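Local coordinates for protein glucoamylase (Thermoanaerobacterium thermosaccharolyticum, PDB 1LF6) that hydrolyses alpha-1,4 glucosidic bonds of starch-like chains, probably releasing beta-D-glucose one unit at a time from their non-reducing ends, at residues S48-T53 / I124-K129; R130-M135 / L262-E267; P534-L539 / N554-V559; W573-H578 / P600-E605. All coordinates share one frame; numbering follows the deposited sequence.

In the fold
Both early loops lie in the N-terminal beta-sandwich domain. The first, residues 48 to 129, is closed by interaction 1, which brings the two sheets of that domain face to face. The second opens at the next residue and ends at 267, where interaction 2 ties a strand neighbouring that of interaction 1 to helix 254-266; the two contacts meet at Asp127 and Thr264. Later, in the catalytic (alpha/alpha) barrel of six helical hairpins, interaction 3 closes the short loop 534-559 and interaction 4 the loop 573-605, touching each other where Pro534 meets Leu602 and the backbone of Tyr574 and Arg575. All four follow in series, without nesting or crossing. The centres of interactions 1 and 3 lie about 42 Å apart.

Interaction 1. Residues S48-T53 / I124-K129; sequences SKVWFT and IFTDVK
Phe52 lays one face of its ring over Ile124, whose CG2 methyl sits 4.2 Å from the ring centroid and 22° off the normal, a CH-pi contact displaced toward the rim. With CG set between its own backbone N and carbonyl carbon (chi1 66°), the ring can also reach Thr126, where CG2 comes obliquely to 3.7 Å from Phe52 CD1. The same threonine methyl is met by Val50 CG1 at 4.1 Å; it joins the apolar layer while the hydroxyl turns to water. That water bridges the two segments, lying 2.6 Å from Ser48 OG, donating to Val50 O and accepting from Thr126 OG1. Ser48, small enough for this tight end, brings OG to 2.9 Å from Asp127 O, with Arg130 O a second acceptor in reach. The Asp127 carboxylate instead forms an Asx turn through OD2 to Lys129 N, while OD1 pairs with Arg130. With alanine in place of Phe52, the methyls of Ile124 and Thr126 would probably lose their common aromatic partner and a gap would open between the strands. Strands 51-53 and 124-126 run at 165°, nearly antiparallel, with axes 8.0 Å apart, but they belong to different sheets packed face to face, as in a beta sandwich. Leu133 of strand 132-141 and Tyr276 of helix 269-284 also pack against Phe52.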
loop_
_atom_site.group_PDB
_atom_site.type_symbol
_atom_site.label_atom_id
_atom_site.label_comp_id
_atom_site.label_asym_id
_atom_site.label_seq_id
_atom_site.Cartn_x
_atom_site.Cartn_y
_atom_site.Cartn_z
ATOM N N SER A 48 -17.624 6.277 -7.507
ATOM C CA SER A 48 -16.462 6.416 -8.381
ATOM C C SER A 48 -15.440 5.329 -8.067
ATOM O O SER A 48 -14.622 5.479 -7.157
ATOM C CB SER A 48 -15.827 7.795 -8.193
ATOM O OG SER A 48 -14.723 7.971 -9.072
ATOM N N LYS A 49 -15.493 4.240 -8.829
ATOM C CA LYS A 49 -14.593 3.115 -8.624
ATOM C C LYS A 49 -13.295 3.211 -9.422
ATOM O O LYS A 49 -12.992 2.352 -10.247
ATOM C CB LYS A 49 -15.316 1.804 -8.948
ATOM C CG LYS A 49 -16.606 1.589 -8.158
ATOM C CD LYS A 49 -17.072 0.142 -8.269
ATOM C CE LYS A 49 -18.518 -0.033 -7.831
ATOM N NZ LYS A 49 -18.865 0.672 -6.576
ATOM N N VAL A 50 -12.536 4.269 -9.162
ATOM C CA VAL A 50 -11.255 4.509 -9.818
ATOM C C VAL A 50 -10.226 4.975 -8.789
ATOM O O VAL A 50 -10.494 5.876 -7.996
ATOM C CB VAL A 50 -11.372 5.608 -10.904
ATOM C CG1 VAL A 50 -9.988 5.959 -11.446
ATOM C CG2 VAL A 50 -12.278 5.131 -12.036
ATOM N N TRP A 51 -9.048 4.359 -8.814
ATOM C CA TRP A 51 -7.959 4.715 -7.909
ATOM C C TRP A 51 -6.753 5.067 -8.761
ATOM O O TRP A 51 -6.555 4.476 -9.816
ATOM C CB TRP A 51 -7.555 3.530 -7.030
ATOM C CG TRP A 51 -8.546 3.097 -6.001
ATOM C CD1 TRP A 51 -8.497 3.349 -4.661
ATOM C CD2 TRP A 51 -9.675 2.246 -6.210
ATOM N NE1 TRP A 51 -9.522 2.696 -4.019
ATOM C CE2 TRP A 51 -10.260 2.011 -4.947
ATOM C CE3 TRP A 51 -10.250 1.655 -7.346
ATOM C CZ2 TRP A 51 -11.393 1.205 -4.785
ATOM C CZ3 TRP A 51 -11.375 0.857 -7.185
ATOM C CH2 TRP A 51 -11.935 0.639 -5.912
ATOM N N PHE A 52 -5.942 6.019 -8.309
ATOM C CA PHE A 52 -4.737 6.388 -9.050
ATOM C C PHE A 52 -3.540 6.502 -8.113
ATOM O O PHE A 52 -3.699 6.659 -6.900
ATOM C CB PHE A 52 -4.918 7.724 -9.786
ATOM C CG PHE A 52 -5.085 8.909 -8.872
ATOM C CD1 PHE A 52 -6.345 9.278 -8.409
ATOM C CD2 PHE A 52 -3.977 9.647 -8.459
ATOM C CE1 PHE A 52 -6.501 10.363 -7.547
ATOM C CE2 PHE A 52 -4.125 10.731 -7.598
ATOM C CZ PHE A 52 -5.390 11.089 -7.141
ATOM N N THR A 53 -2.344 6.404 -8.685
ATOM C CA THR A 53 -1.104 6.528 -7.926
ATOM C C THR A 53 -0.174 7.402 -8.751
ATOM O O THR A 53 -0.300 7.461 -9.972
ATOM C CB THR A 53 -0.418 5.155 -7.687
ATOM O OG1 THR A 53 -0.066 4.555 -8.944
ATOM C CG2 THR A 53 -1.345 4.225 -6.936
ATOM N N ILE A 124 -4.155 16.608 -10.435
ATOM C CA ILE A 124 -4.725 15.275 -10.591
ATOM C C ILE A 124 -5.698 14.859 -9.495
ATOM O O ILE A 124 -5.430 15.038 -8.308
ATOM C CB ILE A 124 -3.591 14.228 -10.674
ATOM C CG1 ILE A 124 -2.633 14.610 -11.811
ATOM C CG2 ILE A 124 -4.169 12.829 -10.898
ATOM C CD1 ILE A 124 -1.347 13.811 -11.828
ATOM N N PHE A 125 -6.822 14.285 -9.915
ATOM C CA PHE A 125 -7.865 13.810 -9.011
ATOM C C PHE A 125 -8.899 13.071 -9.849
ATOM O O PHE A 125 -8.733 12.930 -11.057
ATOM C CB PHE A 125 -8.513 14.986 -8.273
ATOM C CG PHE A 125 -9.189 15.975 -9.178
ATOM C CD1 PHE A 125 -10.546 15.858 -9.471
ATOM C CD2 PHE A 125 -8.466 17.016 -9.754
ATOM C CE1 PHE A 125 -11.171 16.765 -10.326
ATOM C CE2 PHE A 125 -9.081 17.924 -10.609
ATOM C CZ PHE A 125 -10.436 17.800 -10.896
ATOM N N THR A 126 -9.965 12.593 -9.220
ATOM C CA THR A 126 -10.987 11.870 -9.963
ATOM C C THR A 126 -12.354 12.543 -9.909
ATOM O O THR A 126 -12.578 13.461 -9.121
ATOM C CB THR A 126 -11.131 10.429 -9.445
ATOM O OG1 THR A 126 -11.447 10.450 -8.049
ATOM C CG2 THR A 126 -9.833 9.657 -9.661
ATOM N N ASP A 127 -13.256 12.073 -10.763
ATOM C CA ASP A 127 -14.614 12.587 -10.844
ATOM C C ASP A 127 -15.428 11.867 -9.775
ATOM O O ASP A 127 -15.622 10.654 -9.846
ATOM C CB ASP A 127 -15.179 12.307 -12.245
ATOM C CG ASP A 127 -16.544 12.950 -12.481
ATOM O OD1 ASP A 127 -16.880 13.193 -13.658
ATOM O OD2 ASP A 127 -17.278 13.200 -11.503
ATOM N N VAL A 128 -15.891 12.611 -8.776
ATOM C CA VAL A 128 -16.660 12.023 -7.685
ATOM C C VAL A 128 -17.940 11.316 -8.133
ATOM O O VAL A 128 -18.426 10.411 -7.451
ATOM C CB VAL A 128 -17.035 13.089 -6.628
ATOM C CG1 VAL A 128 -15.770 13.689 -6.020
ATOM C CG2 VAL A 128 -17.890 14.183 -7.266
ATOM N N LYS A 129 -18.474 11.710 -9.284
ATOM C CA LYS A 129 -19.714 11.122 -9.788
ATOM C C LYS A 129 -19.583 9.953 -10.749
ATOM O O LYS A 129 -20.508 9.148 -10.867
ATOM C CB LYS A 129 -20.571 12.195 -10.461
ATOM C CG LYS A 129 -21.335 13.086 -9.504
ATOM C CD LYS A 129 -22.276 13.992 -10.275
ATOM C CE LYS A 129 -23.295 14.639 -9.357
ATOM N NZ LYS A 129 -24.316 15.397 -10.135
HETATM O O HOH W 1 -12.467 7.861 -7.788
#

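Interaction 2. Residues R130-M135 / L262-E267; sequences RNSLIM and LETLGE
Arg130 reaches between two glutamates and meets each at a different tilt. Its NE donates to Glu263 OE2 at 2.8 Å in a bent bond, entering on the anti side of a carboxylate turned 74° from the guanidinium plane. NH2 gives a straighter bond to Glu267 OE2 at 3.0 Å, and here the two planes lie only 39° apart. A bend at chi3 (69°) folds the guanidinium so that Glu263 CB comes over one of its faces, 3.2 Å above the plane and toward the rim. Arginine suits the place because separate N-H groups can serve separate carboxylates; its NH2 is shared with Asp127 as well, so the positive charge has three acidic neighbours. The result is a salt-bridge network linking the residues that lead into strand 132-141, in the N-terminal beta-sandwich domain, to the C-terminal end of helix 254-266, the two glutamates being four residues apart. Beneath it, Thr264 slides past the arginine chain, OG1 lying 3.3 Å from Arg130 CD. Ser132 OG donates to Thr264 OG1 at 2.6 Å, and that threonine hydroxyl is also hydrogen-bonded to Asp127 OD1, satisfying it where it is buried. Its methyl turns to the apolar side and meets Ile134 tip to tip, with CG2 3.6 Å from Ile134 CD1. Leu272 of helix 269-284 packs on both Ile134 and Thr264.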
loop_
_atom_site.group_PDB
_atom_site.type_symbol
_atom_site.label_atom_id
_atom_site.label_comp_id
_atom_site.label_asym_id
_atom_site.label_seq_id
_atom_site.Cartn_x
_atom_site.Cartn_y
_atom_site.Cartn_z
ATOM N N ARG A 130 -18.455 9.851 -11.440
ATOM C CA ARG A 130 -18.278 8.770 -12.399
ATOM C C ARG A 130 -16.842 8.256 -12.470
ATOM O O ARG A 130 -15.928 8.862 -11.916
ATOM C CB ARG A 130 -18.746 9.243 -13.774
ATOM C CG ARG A 130 -18.105 10.551 -14.217
ATOM C CD ARG A 130 -18.800 11.120 -15.447
ATOM N NE ARG A 130 -20.150 11.599 -15.154
ATOM C CZ ARG A 130 -20.429 12.780 -14.607
ATOM N NH1 ARG A 130 -21.691 13.126 -14.379
ATOM N NH2 ARG A 130 -19.451 13.622 -14.296
ATOM N N ASN A 131 -16.652 7.142 -13.169
ATOM C CA ASN A 131 -15.341 6.510 -13.286
ATOM C C ASN A 131 -14.371 7.160 -14.270
ATOM O O ASN A 131 -14.116 6.628 -15.355
ATOM C CB ASN A 131 -15.518 5.030 -13.640
ATOM C CG ASN A 131 -16.411 4.302 -12.652
ATOM O OD1 ASN A 131 -16.245 4.436 -11.444
ATOM N ND2 ASN A 131 -17.358 3.525 -13.159
ATOM N N SER A 132 -13.815 8.304 -13.885
ATOM C CA SER A 132 -12.857 8.990 -14.744
ATOM C C SER A 132 -11.751 9.673 -13.948
ATOM O O SER A 132 -11.991 10.247 -12.883
ATOM C CB SER A 132 -13.568 10.027 -15.621
ATOM O OG SER A 132 -13.913 11.175 -14.869
ATOM N N LEU A 133 -10.536 9.593 -14.477
ATOM C CA LEU A 133 -9.372 10.212 -13.855
ATOM C C LEU A 133 -9.112 11.504 -14.615
ATOM O O LEU A 133 -9.129 11.520 -15.847
ATOM C CB LEU A 133 -8.147 9.301 -13.961
ATOM C CG LEU A 133 -6.847 9.888 -13.404
ATOM C CD1 LEU A 133 -6.984 10.106 -11.902
ATOM C CD2 LEU A 133 -5.689 8.942 -13.706
ATOM N N ILE A 134 -8.864 12.580 -13.877
ATOM C CA ILE A 134 -8.636 13.879 -14.491
ATOM C C ILE A 134 -7.245 14.427 -14.227
ATOM O O ILE A 134 -6.721 14.307 -13.123
ATOM C CB ILE A 134 -9.662 14.902 -13.963
ATOM C CG1 ILE A 134 -11.078 14.383 -14.207
ATOM C CG2 ILE A 134 -9.448 16.246 -14.635
ATOM C CD1 ILE A 134 -12.147 15.094 -13.405
ATOM N N MET A 135 -6.651 15.027 -15.249
ATOM C CA MET A 135 -5.338 15.635 -15.119
ATOM C C MET A 135 -5.287 16.929 -15.904
ATOM O O MET A 135 -5.285 16.919 -17.136
ATOM C CB MET A 135 -4.218 14.722 -15.633
ATOM C CG MET A 135 -2.863 15.441 -15.672
ATOM S SD MET A 135 -1.502 14.512 -16.411
ATOM C CE MET A 135 -2.100 14.349 -18.109
ATOM N N LEU A 262 -17.223 11.911 -21.829
ATOM C CA LEU A 262 -17.967 13.081 -22.283
ATOM C C LEU A 262 -18.652 13.786 -21.115
ATOM O O LEU A 262 -18.709 15.012 -21.068
ATOM C CB LEU A 262 -19.009 12.677 -23.331
ATOM C CG LEU A 262 -18.476 12.221 -24.693
ATOM C CD1 LEU A 262 -19.635 11.765 -25.569
ATOM C CD2 LEU A 262 -17.721 13.365 -25.360
ATOM N N GLU A 263 -19.172 13.015 -20.167
ATOM C CA GLU A 263 -19.832 13.617 -19.019
ATOM C C GLU A 263 -18.824 14.375 -18.160
ATOM O O GLU A 263 -19.082 15.499 -17.726
ATOM C CB GLU A 263 -20.537 12.541 -18.197
ATOM C CG GLU A 263 -21.770 11.971 -18.878
ATOM C CD GLU A 263 -22.382 10.823 -18.111
ATOM O OE1 GLU A 263 -23.502 10.397 -18.465
ATOM O OE2 GLU A 263 -21.741 10.338 -17.153
ATOM N N THR A 264 -17.667 13.764 -17.923
ATOM C CA THR A 264 -16.640 14.411 -17.120
ATOM C C THR A 264 -16.166 15.696 -17.797
ATOM O O THR A 264 -16.068 16.743 -17.157
ATOM C CB THR A 264 -15.436 13.467 -16.884
ATOM O OG1 THR A 264 -15.851 12.357 -16.074
ATOM C CG2 THR A 264 -14.303 14.207 -16.188
ATOM N N LEU A 265 -15.885 15.617 -19.095
ATOM C CA LEU A 265 -15.431 16.781 -19.852
ATOM C C LEU A 265 -16.480 17.893 -19.861
ATOM O O LEU A 265 -16.144 19.077 -19.840
ATOM C CB LEU A 265 -15.102 16.373 -21.292
ATOM C CG LEU A 265 -13.816 15.567 -21.511
ATOM C CD1 LEU A 265 -13.792 15.012 -22.929
ATOM C CD2 LEU A 265 -12.608 16.459 -21.253
ATOM N N GLY A 266 -17.749 17.507 -19.888
ATOM C CA GLY A 266 -18.813 18.492 -19.905
ATOM C C GLY A 266 -18.986 19.210 -18.580
ATOM O O GLY A 266 -19.638 20.253 -18.514
ATOM N N GLU A 267 -18.401 18.664 -17.520
ATOM C CA GLU A 267 -18.521 19.278 -16.206
ATOM C C GLU A 267 -17.516 20.414 -16.042
ATOM O O GLU A 267 -16.493 20.447 -16.723
ATOM C CB GLU A 267 -18.305 18.230 -15.111
ATOM C CG GLU A 267 -18.908 18.624 -13.774
ATOM C CD GLU A 267 -19.971 17.648 -13.307
ATOM O OE1 GLU A 267 -20.687 17.961 -12.330
ATOM O OE2 GLU A 267 -20.088 16.567 -13.913
HETATM O O HOH W 2 -23.203 15.830 -13.128
#

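Interaction 3. Residues P534-L539 / N554-V559; sequences PSFLEL and NTLKVV
Pro534 and Val559 mark the close end of the contact, their CA atoms 6.6 Å apart, and from there the 3-10 turn 534-536 and helix 554-559 diverge until Phe536 CA and Thr555 CA are 8.4 Å apart. Proline suits the first position of such a turn: its ring fixes phi near the helical value, and the nitrogen there needs no N-H. Its carbonyl accepts from Leu537 N. Phe536 spans the wider separation, its ring clasped on both faces: Thr555 CG2 stands over the centre, 3.3 Å above the plane in a CH-pi contact, and Leu537 CG covers the opposite face nearer the rim. At the ring edge, Leu556 CD1 comes to 3.3 Å from Phe536 CZ, and it also touches Leu537 CD2. Thr555 can offer its methyl because OG1 is turned back to Lys551 O and is also hydrogen-bonded to Tyr502 N. This apolar joint lies between Tyr502 of strand 501-502, which packs on Phe536, and helix 600-612, whose Tyr609 touches Leu537 and Leu556.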
loop_
_atom_site.group_PDB
_atom_site.type_symbol
_atom_site.label_atom_id
_atom_site.label_comp_id
_atom_site.label_asym_id
_atom_site.label_seq_id
_atom_site.Cartn_x
_atom_site.Cartn_y
_atom_site.Cartn_z
ATOM N N PRO A 534 12.658 -7.728 16.548
ATOM C CA PRO A 534 11.966 -6.740 17.385
ATOM C C PRO A 534 10.485 -7.036 17.616
ATOM O O PRO A 534 9.848 -6.405 18.459
ATOM C CB PRO A 534 12.192 -5.430 16.638
ATOM C CG PRO A 534 12.362 -5.861 15.235
ATOM C CD PRO A 534 13.210 -7.091 15.341
ATOM N N SER A 535 9.951 -8.003 16.872
ATOM C CA SER A 535 8.551 -8.389 16.997
ATOM C C SER A 535 8.210 -8.877 18.401
ATOM O O SER A 535 7.035 -8.942 18.767
ATOM C CB SER A 535 8.210 -9.495 15.989
ATOM O OG SER A 535 8.381 -9.042 14.656
ATOM N N PHE A 536 9.223 -9.243 19.180
ATOM C CA PHE A 536 8.965 -9.720 20.531
ATOM C C PHE A 536 8.273 -8.623 21.331
ATOM O O PHE A 536 7.601 -8.909 22.319
ATOM C CB PHE A 536 10.263 -10.128 21.237
ATOM C CG PHE A 536 11.056 -8.969 21.768
ATOM C CD1 PHE A 536 11.811 -8.173 20.914
ATOM C CD2 PHE A 536 11.033 -8.663 23.128
ATOM C CE1 PHE A 536 12.532 -7.087 21.401
ATOM C CE2 PHE A 536 11.748 -7.579 23.625
ATOM C CZ PHE A 536 12.501 -6.786 22.760
ATOM N N LEU A 537 8.432 -7.374 20.905
ATOM C CA LEU A 537 7.799 -6.264 21.611
ATOM C C LEU A 537 6.281 -6.374 21.562
ATOM O O LEU A 537 5.574 -5.619 22.235
ATOM C CB LEU A 537 8.249 -4.910 21.039
ATOM C CG LEU A 537 9.690 -4.489 21.354
ATOM C CD1 LEU A 537 9.995 -3.161 20.665
ATOM C CD2 LEU A 537 9.885 -4.380 22.873
ATOM N N GLU A 538 5.782 -7.310 20.759
ATOM C CA GLU A 538 4.345 -7.530 20.656
ATOM C C GLU A 538 3.835 -8.019 22.003
ATOM O O GLU A 538 2.665 -7.825 22.346
ATOM C CB GLU A 538 4.040 -8.569 19.584
ATOM C CG GLU A 538 4.126 -8.029 18.171
ATOM C CD GLU A 538 3.007 -7.061 17.855
ATOM O OE1 GLU A 538 3.111 -5.870 18.228
ATOM O OE2 GLU A 538 2.010 -7.500 17.243
ATOM N N LEU A 539 4.732 -8.660 22.754
ATOM C CA LEU A 539 4.414 -9.178 24.080
ATOM C C LEU A 539 3.912 -8.047 24.972
ATOM O O LEU A 539 2.915 -8.200 25.671
ATOM C CB LEU A 539 5.652 -9.819 24.726
ATOM C CG LEU A 539 6.121 -11.183 24.203
ATOM C CD1 LEU A 539 7.553 -11.435 24.662
ATOM C CD2 LEU A 539 5.184 -12.288 24.696
ATOM N N ASN A 554 16.425 -7.290 28.620
ATOM C CA ASN A 554 17.577 -8.054 28.159
ATOM C C ASN A 554 17.544 -8.216 26.641
ATOM O O ASN A 554 18.568 -8.113 25.966
ATOM C CB ASN A 554 17.592 -9.447 28.803
ATOM C CG ASN A 554 18.037 -9.426 30.257
ATOM O OD1 ASN A 554 17.883 -10.416 30.976
ATOM N ND2 ASN A 554 18.600 -8.308 30.693
ATOM N N THR A 555 16.356 -8.487 26.114
ATOM C CA THR A 555 16.186 -8.682 24.684
ATOM C C THR A 555 16.475 -7.373 23.957
ATOM O O THR A 555 17.139 -7.356 22.924
ATOM C CB THR A 555 14.749 -9.161 24.369
ATOM O OG1 THR A 555 14.459 -10.331 25.146
ATOM C CG2 THR A 555 14.607 -9.497 22.895
ATOM N N LEU A 556 15.978 -6.279 24.523
ATOM C CA LEU A 556 16.171 -4.950 23.963
ATOM C C LEU A 556 17.663 -4.669 23.739
ATOM O O LEU A 556 18.054 -4.111 22.711
ATOM C CB LEU A 556 15.575 -3.915 24.921
ATOM C CG LEU A 556 14.452 -2.981 24.464
ATOM C CD1 LEU A 556 13.447 -3.710 23.605
ATOM C CD2 LEU A 556 13.774 -2.391 25.699
ATOM N N LYS A 557 18.491 -5.059 24.708
ATOM C CA LYS A 557 19.934 -4.845 24.614
ATOM C C LYS A 557 20.529 -5.564 23.414
ATOM O O LYS A 557 21.348 -5.003 22.690
ATOM C CB LYS A 557 20.646 -5.335 25.877
ATOM C CG LYS A 557 20.205 -4.661 27.161
ATOM C CD LYS A 557 21.121 -5.058 28.315
ATOM C CE LYS A 557 20.559 -4.609 29.651
ATOM N NZ LYS A 557 19.294 -5.328 29.984
ATOM N N VAL A 558 20.122 -6.812 23.213
ATOM C CA VAL A 558 20.627 -7.601 22.100
ATOM C C VAL A 558 20.105 -7.078 20.765
ATOM O O VAL A 558 20.844 -7.015 19.775
ATOM C CB VAL A 558 20.234 -9.087 22.264
ATOM C CG1 VAL A 558 20.700 -9.886 21.070
ATOM C CG2 VAL A 558 20.849 -9.642 23.541
ATOM N N VAL A 559 18.829 -6.708 20.734
ATOM C CA VAL A 559 18.231 -6.180 19.519
ATOM C C VAL A 559 18.905 -4.877 19.082
ATOM O O VAL A 559 19.250 -4.719 17.913
ATOM C CB VAL A 559 16.719 -5.935 19.710
ATOM C CG1 VAL A 559 16.173 -5.095 18.569
ATOM C CG2 VAL A 559 15.994 -7.273 19.774
#

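Interaction 4. Residues W573-H578 / P600-E605; sequences WYRYNH and PLLTGE
Thr603 OG1 lies 4.1 Å from Trp573 CZ3 and is gripped by hydrogen bonds to Pro571 O and Ser572 OG, which tie the first turn of helix 600-612 to strand 570-573, ending at the tryptophan. The indole crosses the threonine side chain at about a right angle and brings its benzene part obliquely against the helix backbone, with CZ3 3.9 Å from Thr603 CA. Tryptophan suits this buried place because its benzene part packs on the helix while NE1 is hydrogen-bonded to Asp560 OD1. Leu602 inserts beside it. With CG anti to its carbonyl carbon (chi1 -62°) and the chain extended, CD1 reaches 3.5 Å from Tyr574 O and 3.7 Å from Arg575 CA, a methyl in van der Waals contact with the loop backbone. Exchanging Trp573 for alanine is likely to uncover the start of the helix and leave Asp560 without its indole partner. Arg575 leads toward the active site: its side chain is about 6 Å from those of Glu435 and Glu438, probably the proton acceptor and donor, and makes a cation-pi contact with Trp437. Helix 618-627 sets Tyr620 against Trp573 and Phe627 against Thr603, while Lys564 of strand 564-567 also touches Trp573.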
loop_
_atom_site.group_PDB
_atom_site.type_symbol
_atom_site.label_atom_id
_atom_site.label_comp_id
_atom_site.label_asym_id
_atom_site.label_seq_id
_atom_site.Cartn_x
_atom_site.Cartn_y
_atom_site.Cartn_z
ATOM N N TRP A 573 14.917 -0.177 12.779
ATOM C CA TRP A 573 15.429 -1.520 12.992
ATOM C C TRP A 573 15.149 -2.449 11.815
ATOM O O TRP A 573 14.228 -2.204 11.036
ATOM C CB TRP A 573 14.773 -2.132 14.234
ATOM C CG TRP A 573 15.171 -1.506 15.528
ATOM C CD1 TRP A 573 16.012 -2.035 16.460
ATOM C CD2 TRP A 573 14.784 -0.213 16.025
ATOM N NE1 TRP A 573 16.180 -1.159 17.504
ATOM C CE2 TRP A 573 15.439 -0.031 17.264
ATOM C CE3 TRP A 573 13.950 0.811 15.542
ATOM C CZ2 TRP A 573 15.290 1.131 18.031
ATOM C CZ3 TRP A 573 13.802 1.968 16.302
ATOM C CH2 TRP A 573 14.470 2.116 17.534
ATOM N N TYR A 574 15.954 -3.508 11.687
ATOM C CA TYR A 574 15.741 -4.535 10.659
ATOM C C TYR A 574 14.712 -5.460 11.310
ATOM O O TYR A 574 14.546 -5.434 12.531
ATOM C CB TYR A 574 17.007 -5.362 10.415
ATOM C CG TYR A 574 18.165 -4.626 9.787
ATOM C CD1 TYR A 574 18.223 -4.428 8.412
ATOM C CD2 TYR A 574 19.216 -4.141 10.571
ATOM C CE1 TYR A 574 19.300 -3.771 7.826
ATOM C CE2 TYR A 574 20.298 -3.480 9.996
ATOM C CZ TYR A 574 20.333 -3.299 8.623
ATOM O OH TYR A 574 21.406 -2.658 8.046
ATOM N N ARG A 575 14.048 -6.288 10.511
ATOM C CA ARG A 575 13.058 -7.231 11.039
ATOM C C ARG A 575 13.744 -8.310 11.881
ATOM O O ARG A 575 13.162 -8.827 12.831
ATOM C CB ARG A 575 12.310 -7.917 9.897
ATOM C CG ARG A 575 11.725 -6.978 8.867
ATOM C CD ARG A 575 11.576 -7.721 7.539
ATOM N NE ARG A 575 10.323 -8.424 7.400
ATOM C CZ ARG A 575 10.120 -9.432 6.554
ATOM N NH1 ARG A 575 8.929 -10.010 6.490
ATOM N NH2 ARG A 575 11.108 -9.884 5.801
ATOM N N TYR A 576 14.974 -8.659 11.505
ATOM C CA TYR A 576 15.776 -9.669 12.211
ATOM C C TYR A 576 17.125 -9.787 11.509
ATOM O O TYR A 576 17.259 -9.366 10.362
ATOM C CB TYR A 576 15.063 -11.030 12.215
ATOM C CG TYR A 576 14.697 -11.554 10.841
ATOM C CD1 TYR A 576 15.638 -12.217 10.046
ATOM C CD2 TYR A 576 13.415 -11.366 10.322
ATOM C CE1 TYR A 576 15.312 -12.677 8.773
ATOM C CE2 TYR A 576 13.080 -11.824 9.045
ATOM C CZ TYR A 576 14.033 -12.477 8.280
ATOM O OH TYR A 576 13.706 -12.917 7.018
ATOM N N ASN A 577 18.122 -10.353 12.185
ATOM C CA ASN A 577 19.446 -10.486 11.578
ATOM C C ASN A 577 19.412 -11.392 10.357
ATOM O O ASN A 577 18.737 -12.421 10.359
ATOM C CB ASN A 577 20.467 -11.068 12.569
ATOM C CG ASN A 577 19.996 -11.022 13.999
ATOM O OD1 ASN A 577 18.960 -11.592 14.343
ATOM N ND2 ASN A 577 20.763 -10.344 14.851
ATOM N N HIS A 578 20.149 -10.995 9.324
ATOM C CA HIS A 578 20.267 -11.754 8.082
ATOM C C HIS A 578 19.030 -11.741 7.196
ATOM O O HIS A 578 18.886 -12.575 6.302
ATOM C CB HIS A 578 20.680 -13.193 8.396
ATOM C CG HIS A 578 21.882 -13.285 9.284
ATOM N ND1 HIS A 578 23.113 -12.788 8.917
ATOM C CD2 HIS A 578 22.032 -13.773 10.539
ATOM C CE1 HIS A 578 23.971 -12.964 9.908
ATOM N NE2 HIS A 578 23.340 -13.559 10.903
ATOM N N PRO A 600 10.385 1.612 8.795
ATOM C CA PRO A 600 9.876 2.660 9.683
ATOM C C PRO A 600 8.759 2.091 10.565
ATOM O O PRO A 600 8.486 2.601 11.651
ATOM C CB PRO A 600 9.398 3.754 8.715
ATOM C CG PRO A 600 9.433 3.110 7.343
ATOM C CD PRO A 600 10.540 2.108 7.419
ATOM N N LEU A 601 8.120 1.024 10.092
ATOM C CA LEU A 601 7.063 0.365 10.861
ATOM C C LEU A 601 7.622 -0.023 12.229
ATOM O O LEU A 601 6.970 0.166 13.249
ATOM C CB LEU A 601 6.580 -0.900 10.139
ATOM C CG LEU A 601 5.723 -1.897 10.933
ATOM C CD1 LEU A 601 4.423 -1.243 11.385
ATOM C CD2 LEU A 601 5.430 -3.116 10.067
ATOM N N LEU A 602 8.837 -0.567 12.241
ATOM C CA LEU A 602 9.464 -0.988 13.483
ATOM C C LEU A 602 9.908 0.190 14.345
ATOM O O LEU A 602 10.110 0.043 15.551
ATOM C CB LEU A 602 10.632 -1.930 13.187
ATOM C CG LEU A 602 10.136 -3.193 12.472
ATOM C CD1 LEU A 602 11.300 -4.138 12.199
ATOM C CD2 LEU A 602 9.063 -3.868 13.335
ATOM N N THR A 603 10.069 1.357 13.730
ATOM C CA THR A 603 10.435 2.557 14.478
ATOM C C THR A 603 9.186 2.928 15.272
ATOM O O THR A 603 9.259 3.298 16.440
ATOM C CB THR A 603 10.797 3.724 13.536
ATOM O OG1 THR A 603 12.024 3.426 12.860
ATOM C CG2 THR A 603 10.957 5.022 14.334
ATOM N N GLY A 604 8.036 2.821 14.611
ATOM C CA GLY A 604 6.773 3.123 15.254
ATOM C C GLY A 604 6.477 2.142 16.373
ATOM O O GLY A 604 6.037 2.541 17.453
ATOM N N GLU A 605 6.718 0.855 16.128
ATOM C CA GLU A 605 6.461 -0.148 17.157
ATOM C C GLU A 605 7.349 0.062 18.382
ATOM O O GLU A 605 6.901 -0.158 19.506
ATOM C CB GLU A 605 6.636 -1.569 16.602
ATOM C CG GLU A 605 5.487 -2.013 15.693
ATOM C CD GLU A 605 5.441 -3.516 15.468
ATOM O OE1 GLU A 605 4.588 -3.971 14.682
ATOM O OE2 GLU A 605 6.249 -4.248 16.078
#